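Local coordinates for penicillin-binding protein PbpB (Mycobacterium tuberculosis, PDB 6KGU), which synthesises cross-linked peptidoglycan from lipid intermediates for the mycobacterial cell wall and is inactivated by beta-lactam antibiotics, here aztreonam, at residues 217-222 with 514-519; 479-484 with 491-496. One frame throughout, in Å; residues are numbered along the deposited sequence.

How the contacts relate
Both contacts are pieces of one antiparallel sheet, the central sheet of the penicillin-binding transpeptidase domain, and their centres lie about 11 Å apart. Contact 1 joins strand 220-227 and strand 509-516, which lie far apart in the chain; contact 2 joins strands 473-483 and 493-502 and is nested within the long excursion that contact 1 closes. Strands 493-502 and 509-516 follow each other in the chain and are neighbours in the sheet, so the two contacts touch: Asn517 N probably bonds to Tyr494 O, and Leu515 N to Ile496 O. The sheet thus runs from the pairing of these sequence-distant strands to the wall of the aztreonam pocket.

Contact 1: 217-222 with 514-519; sequences GAHNVS and MLDNPA
His219 N gives its hydrogen to Asp516 O (2.8 Å), and Asp516 N returns a nearly straight bond to Asn220 O. Farther along, Ser222 and Met514 exchange a pair of bonds: Ser222 N reaches Met514 O at 3.1 Å, while Met514 N meets Ser222 O at 3.0 Å. Between these rungs Val221 CA approaches Met514 O in a CA-H...O contact. The ladder is antiparallel, with Ser222 and Met514 a hydrogen-bonded pair, Val221 and Leu515 a non-hydrogen-bonded one, and 172° between the short strands 220-222 and 514-516. It is consistent with the penicillin-binding transpeptidase fold, in which an early and a late strand are neighbours in the central sheet: Gly217, the first residue past helix 199-216, has positive phi and turns the chain toward strand 220-227, which pairs with strand 509-516. On the face carrying Val221 and Leu515, the two side chains lie side by side and point the same way, Val221 CG2 against Leu515 CG at 3.8 Å, with Val209 of the helix packed on Val221. Ala218 CB extends this apolar patch to Pro518 CB (3.9 Å) and Leu515 CB. On the other face the chi1 of Asp516, -180°, swings the carboxylate away from its own N and beside CB of His219; imidazole and carboxylate planes stand 71° apart, and His219 ND1 remains 4.1 Å from Asp516 OD1.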
loop_
_atom_site.group_PDB
_atom_site.type_symbol
_atom_site.label_atom_id
_atom_site.label_comp_id
_atom_site.label_asym_id
_atom_site.label_seq_id
_atom_site.Cartn_x
_atom_site.Cartn_y
_atom_site.Cartn_z
ATOM N N GLY A 217 0.856 -2.078 -19.798
ATOM C CA GLY A 217 2.227 -2.222 -20.261
ATOM C C GLY A 217 3.285 -1.979 -19.206
ATOM O O GLY A 217 4.474 -1.937 -19.541
ATOM N N ALA A 218 2.892 -1.822 -17.936
ATOM C CA ALA A 218 3.857 -1.624 -16.859
ATOM C C ALA A 218 4.783 -2.835 -16.719
ATOM O O ALA A 218 4.417 -3.970 -17.041
ATOM C CB ALA A 218 3.121 -1.372 -15.533
ATOM N N HIS A 219 5.993 -2.583 -16.211
ATOM C CA HIS A 219 6.934 -3.665 -15.914
ATOM C C HIS A 219 6.458 -4.520 -14.753
ATOM O O HIS A 219 6.816 -5.696 -14.663
ATOM C CB HIS A 219 8.317 -3.119 -15.544
ATOM C CG HIS A 219 9.081 -2.525 -16.682
ATOM N ND1 HIS A 219 10.169 -1.695 -16.485
ATOM C CD2 HIS A 219 8.936 -2.649 -18.023
ATOM C CE1 HIS A 219 10.649 -1.322 -17.658
ATOM N NE2 HIS A 219 9.924 -1.890 -18.607
ATOM N N ASN A 220 5.728 -3.933 -13.812
ATOM C CA ASN A 220 5.142 -4.716 -12.732
ATOM C C ASN A 220 4.091 -3.864 -12.039
ATOM O O ASN A 220 4.063 -2.644 -12.198
ATOM C CB ASN A 220 6.204 -5.220 -11.743
ATOM C CG ASN A 220 7.197 -4.166 -11.368
ATOM O OD1 ASN A 220 8.295 -4.072 -11.943
ATOM N ND2 ASN A 220 6.826 -3.349 -10.393
ATOM N N VAL A 221 3.193 -4.530 -11.315
ATOM C CA VAL A 221 2.073 -3.880 -10.635
ATOM C C VAL A 221 1.932 -4.554 -9.279
ATOM O O VAL A 221 2.156 -5.759 -9.150
ATOM C CB VAL A 221 0.752 -3.980 -11.452
ATOM C CG1 VAL A 221 -0.494 -3.390 -10.679
ATOM C CG2 VAL A 221 0.884 -3.258 -12.783
ATOM N N SER A 222 1.560 -3.784 -8.265
ATOM C CA SER A 222 1.261 -4.379 -6.975
ATOM C C SER A 222 0.173 -3.551 -6.310
ATOM O O SER A 222 -0.075 -2.404 -6.685
ATOM C CB SER A 222 2.513 -4.473 -6.101
ATOM O OG SER A 222 3.060 -3.192 -5.953
ATOM N N MET A 514 0.681 0.522 -7.035
ATOM C CA MET A 514 1.814 1.099 -7.738
ATOM C C MET A 514 2.016 0.365 -9.056
ATOM O O MET A 514 1.875 -0.855 -9.133
ATOM C CB MET A 514 3.101 1.063 -6.894
ATOM C CG MET A 514 4.273 1.754 -7.583
ATOM S SD MET A 514 5.182 0.671 -8.726
ATOM C CE MET A 514 6.206 -0.212 -7.551
ATOM N N LEU A 515 2.310 1.136 -10.105
ATOM C CA LEU A 515 2.620 0.632 -11.443
ATOM C C LEU A 515 4.013 1.091 -11.833
ATOM O O LEU A 515 4.310 2.287 -11.769
ATOM C CB LEU A 515 1.643 1.147 -12.497
ATOM C CG LEU A 515 0.247 0.525 -12.489
ATOM C CD1 LEU A 515 -0.512 1.146 -11.381
ATOM C CD2 LEU A 515 -0.471 0.764 -13.812
ATOM N N ASP A 516 4.850 0.155 -12.272
ATOM C CA ASP A 516 6.219 0.469 -12.665
ATOM C C ASP A 516 6.219 0.806 -14.151
ATOM O O ASP A 516 6.158 -0.085 -15.004
ATOM C CB ASP A 516 7.157 -0.690 -12.350
ATOM C CG ASP A 516 8.611 -0.395 -12.739
ATOM O OD1 ASP A 516 8.874 0.631 -13.408
ATOM O OD2 ASP A 516 9.497 -1.191 -12.386
ATOM N N ASN A 517 6.279 2.098 -14.444
ATOM C CA ASN A 517 6.398 2.632 -15.797
ATOM C C ASN A 517 5.383 2.097 -16.813
ATOM O O ASN A 517 5.770 1.513 -17.831
ATOM C CB ASN A 517 7.815 2.425 -16.312
ATOM C CG ASN A 517 8.082 3.232 -17.571
ATOM O OD1 ASN A 517 7.660 4.390 -17.684
ATOM N ND2 ASN A 517 8.757 2.627 -18.522
ATOM N N PRO A 518 4.090 2.315 -16.595
ATOM C CA PRO A 518 3.106 1.886 -17.593
ATOM C C PRO A 518 3.167 2.768 -18.832
ATOM O O PRO A 518 3.494 3.957 -18.766
ATOM C CB PRO A 518 1.765 2.046 -16.866
ATOM C CG PRO A 518 2.005 3.185 -15.912
ATOM C CD PRO A 518 3.466 3.072 -15.492
ATOM N N ALA A 519 2.869 2.156 -19.980
ATOM C CA ALA A 519 2.701 2.909 -21.215
ATOM C C ALA A 519 1.291 3.479 -21.343
ATOM O O ALA A 519 1.088 4.433 -22.098
ATOM C CB ALA A 519 3.022 2.013 -22.424
#

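Contact 2: 479-484 with 491-496; sequences AQQINP and DDVYWI. With AZR (2-({[(1Z)-1-(2-amino-1,3-thiazol-4-yl)-2-oxo-2-{[(2S,3S)-1-oxo-3-(sulfoamino)butan-2-yl]amino}ethylidene]amino}oxy)-2-methylpropanoic acid), chain B.
The pocket-lining strand of the transpeptidase domain, 473-483, meets its sheet neighbour 493-502 here, beside the ring-opened aztreonam (AZR). Ala479 and Trp495 form an antiparallel hydrogen-bonded pair: Ala479 N gives an almost straight bond to Trp495 O, and Trp495 N answers to Ala479 O at 2.8 Å. That same carbonyl oxygen also receives the CA-H of Tyr494. Two residues on, Gln481 N bonds to Val493 O at 2.7 Å. The strands diverge from strict antiparallel alignment, with 127° between the directions of 479-483 and 493-496.

In penicillin-binding proteins the strand that carries the K(T/S)G-type motif, probably present here at Lys475, commonly forms one wall of the active-site cleft, and this chain is consistent with that pattern: Ala479 lies about 8 Å, side chain to side chain, from Ser269, the acyl-ester nucleophile by similarity. Gln480 O accepts a hydrogen bond from the aminothiazole amine N16 of AZR, and Ala479 CA lies against the thiazole nitrogen. Thr478 O and Thr476 OG1 of the same strand also bind the ligand. Tyr494 CE2 brings its ring to 3.9 Å from the methyl C27 of AZR.

On the face shared with Tyr494 the Gln480 chain bends at chi2 (65°) and puts its terminal amide at the edge of the Tyr494 ring, the two planes 72° apart. Gln481, on the other hand, lies across the indole of Trp495: its CG stands over the six-membered ring, 3.6 Å from the centroid, in a CH-pi contact, and its amide stacks nearly parallel to the indole. Gln481 CD also packs on Val493 CG1, while Phe265 meets the Trp495 ring obliquely.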
loop_
_atom_site.group_PDB
_atom_site.type_symbol
_atom_site.label_atom_id
_atom_site.label_comp_id
_atom_site.label_asym_id
_atom_site.label_seq_id
_atom_site.Cartn_x
_atom_site.Cartn_y
_atom_site.Cartn_z
ATOM N N ALA A 479 5.749 9.829 -10.353
ATOM C CA ALA A 479 7.103 10.153 -9.926
ATOM C C ALA A 479 8.085 9.755 -11.019
ATOM O O ALA A 479 8.117 8.590 -11.444
ATOM C CB ALA A 479 7.448 9.451 -8.611
ATOM N N GLN A 480 8.875 10.726 -11.470
ATOM C CA GLN A 480 9.984 10.463 -12.378
ATOM C C GLN A 480 10.961 9.467 -11.754
ATOM O O GLN A 480 11.329 9.600 -10.586
ATOM C CB GLN A 480 10.687 11.781 -12.691
ATOM C CG GLN A 480 11.467 11.768 -13.942
ATOM C CD GLN A 480 10.581 11.587 -15.149
ATOM O OE1 GLN A 480 9.630 12.347 -15.348
ATOM N NE2 GLN A 480 10.883 10.573 -15.969
ATOM N N GLN A 481 11.369 8.454 -12.520
ATOM C CA GLN A 481 12.306 7.461 -12.003
ATOM C C GLN A 481 13.751 7.865 -12.287
ATOM O O GLN A 481 14.039 8.590 -13.243
ATOM C CB GLN A 481 12.039 6.077 -12.610
ATOM C CG GLN A 481 10.902 5.305 -11.928
ATOM C CD GLN A 481 10.731 3.887 -12.459
ATOM O OE1 GLN A 481 9.625 3.447 -12.783
ATOM N NE2 GLN A 481 11.819 3.172 -12.539
ATOM N N ILE A 482 14.656 7.362 -11.455
ATOM C CA ILE A 482 16.090 7.601 -11.610
ATOM C C ILE A 482 16.647 6.693 -12.698
ATOM O O ILE A 482 16.351 5.494 -12.729
ATOM C CB ILE A 482 16.823 7.358 -10.283
ATOM C CG1 ILE A 482 16.498 8.461 -9.279
ATOM C CG2 ILE A 482 18.336 7.252 -10.523
ATOM C CD1 ILE A 482 17.070 9.814 -9.680
ATOM N N ASN A 483 17.460 7.256 -13.587
ATOM C CA ASN A 483 18.169 6.458 -14.581
ATOM C C ASN A 483 19.431 5.877 -13.955
ATOM O O ASN A 483 20.296 6.641 -13.510
ATOM C CB ASN A 483 18.518 7.307 -15.797
ATOM C CG ASN A 483 19.162 6.502 -16.915
ATOM O OD1 ASN A 483 19.617 5.379 -16.707
ATOM N ND2 ASN A 483 19.197 7.078 -18.110
ATOM N N PRO A 484 19.578 4.550 -13.897
ATOM C CA PRO A 484 20.776 3.975 -13.256
ATOM C C PRO A 484 22.069 4.281 -13.998
ATOM O O PRO A 484 23.131 4.342 -13.364
ATOM C CB PRO A 484 20.471 2.468 -13.238
ATOM C CG PRO A 484 19.484 2.270 -14.375
ATOM C CD PRO A 484 18.634 3.515 -14.356
ATOM N N ASP A 491 13.520 11.007 -18.315
ATOM C CA ASP A 491 12.607 12.012 -18.827
ATOM C C ASP A 491 11.179 11.494 -18.887
ATOM O O ASP A 491 10.231 12.269 -18.700
ATOM C CB ASP A 491 13.078 12.453 -20.222
ATOM C CG ASP A 491 12.156 13.466 -20.872
ATOM O OD1 ASP A 491 12.118 14.626 -20.405
ATOM O OD2 ASP A 491 11.492 13.115 -21.872
ATOM N N ASP A 492 11.013 10.178 -19.096
ATOM C CA ASP A 492 9.708 9.614 -19.419
ATOM C C ASP A 492 9.514 8.221 -18.822
ATOM O O ASP A 492 8.842 7.381 -19.427
ATOM C CB ASP A 492 9.526 9.550 -20.939
ATOM C CG ASP A 492 10.646 8.779 -21.626
ATOM O OD1 ASP A 492 11.797 8.835 -21.142
ATOM O OD2 ASP A 492 10.373 8.111 -22.646
ATOM N N VAL A 493 10.093 7.954 -17.654
ATOM C CA VAL A 493 9.922 6.686 -16.948
ATOM C C VAL A 493 9.382 7.011 -15.561
ATOM O O VAL A 493 10.037 7.738 -14.803
ATOM C CB VAL A 493 11.244 5.907 -16.857
ATOM C CG1 VAL A 493 11.024 4.545 -16.221
ATOM C CG2 VAL A 493 11.880 5.781 -18.237
ATOM N N TYR A 494 8.197 6.474 -15.225
ATOM C CA TYR A 494 7.485 6.863 -14.007
ATOM C C TYR A 494 7.155 5.690 -13.097
ATOM O O TYR A 494 6.948 4.562 -13.550
ATOM C CB TYR A 494 6.169 7.555 -14.319
ATOM C CG TYR A 494 6.280 8.618 -15.362
ATOM C CD1 TYR A 494 5.442 8.619 -16.462
ATOM C CD2 TYR A 494 7.224 9.625 -15.246
ATOM C CE1 TYR A 494 5.542 9.597 -17.428
ATOM C CE2 TYR A 494 7.334 10.600 -16.195
ATOM C CZ TYR A 494 6.493 10.581 -17.286
ATOM O OH TYR A 494 6.609 11.562 -18.237
ATOM N N TRP A 495 7.106 5.979 -11.794
ATOM C CA TRP A 495 6.312 5.201 -10.858
ATOM C C TRP A 495 4.955 5.873 -10.747
ATOM O O TRP A 495 4.877 7.044 -10.361
ATOM C CB TRP A 495 6.931 5.133 -9.467
ATOM C CG TRP A 495 8.007 4.166 -9.313
ATOM C CD1 TRP A 495 7.957 2.807 -9.536
ATOM C CD2 TRP A 495 9.325 4.456 -8.872
ATOM N NE1 TRP A 495 9.183 2.242 -9.277
ATOM C CE2 TRP A 495 10.042 3.231 -8.861
ATOM C CE3 TRP A 495 9.979 5.636 -8.486
ATOM C CZ2 TRP A 495 11.377 3.157 -8.478
ATOM C CZ3 TRP A 495 11.308 5.557 -8.100
ATOM C CH2 TRP A 495 11.994 4.325 -8.102
ATOM N N ILE A 496 3.900 5.125 -11.059
ATOM C CA ILE A 496 2.519 5.571 -10.906
ATOM C C ILE A 496 1.962 4.956 -9.627
ATOM O O ILE A 496 2.067 3.742 -9.423
ATOM C CB ILE A 496 1.675 5.156 -12.122
ATOM C CG1 ILE A 496 2.325 5.675 -13.411
ATOM C CG2 ILE A 496 0.201 5.558 -11.946
ATOM C CD1 ILE A 496 2.693 7.102 -13.405
HETATM C C7 AZR B . 2.142 16.086 -11.297
HETATM S S8 AZR B . 9.040 13.230 -7.282
HETATM O O9 AZR B . 3.107 12.976 -8.208
HETATM O O10 AZR B . 5.803 16.592 -9.576
HETATM O O11 AZR B . 6.132 15.171 -12.366
HETATM N N12 AZR B . 0.924 14.827 -9.546
HETATM N N13 AZR B . 4.624 14.655 -9.805
HETATM N N14 AZR B . 7.156 14.527 -11.609
HETATM N N15 AZR B . 8.872 13.145 -9.863
HETATM N N16 AZR B . 10.544 11.758 -8.961
HETATM S S17 AZR B . -0.216 13.841 -10.070
HETATM C C18 AZR B . 2.203 14.974 -10.265
HETATM C C19 AZR B . 3.357 15.134 -9.262
HETATM C C20 AZR B . 3.024 14.173 -8.093
HETATM C C21 AZR B . 5.748 15.395 -9.855
HETATM C C22 AZR B . 6.939 14.654 -10.355
HETATM C C23 AZR B . 6.291 15.017 -13.759
HETATM C C24 AZR B . 7.883 14.008 -9.408
HETATM C C25 AZR B . 7.826 14.179 -8.061
HETATM C C26 AZR B . 9.553 12.653 -8.850
HETATM C C27 AZR B . 6.009 13.556 -14.059
HETATM C C28 AZR B . 5.329 15.927 -14.502
HETATM C C29 AZR B . 7.731 15.380 -14.114
HETATM O O30 AZR B . 8.452 16.036 -13.394
HETATM O O31 AZR B . 8.084 14.952 -15.286
HETATM O O32 AZR B . -0.793 14.408 -11.233
HETATM O O33 AZR B . -1.344 13.883 -8.997
HETATM O O34 AZR B . 0.309 12.525 -10.068
#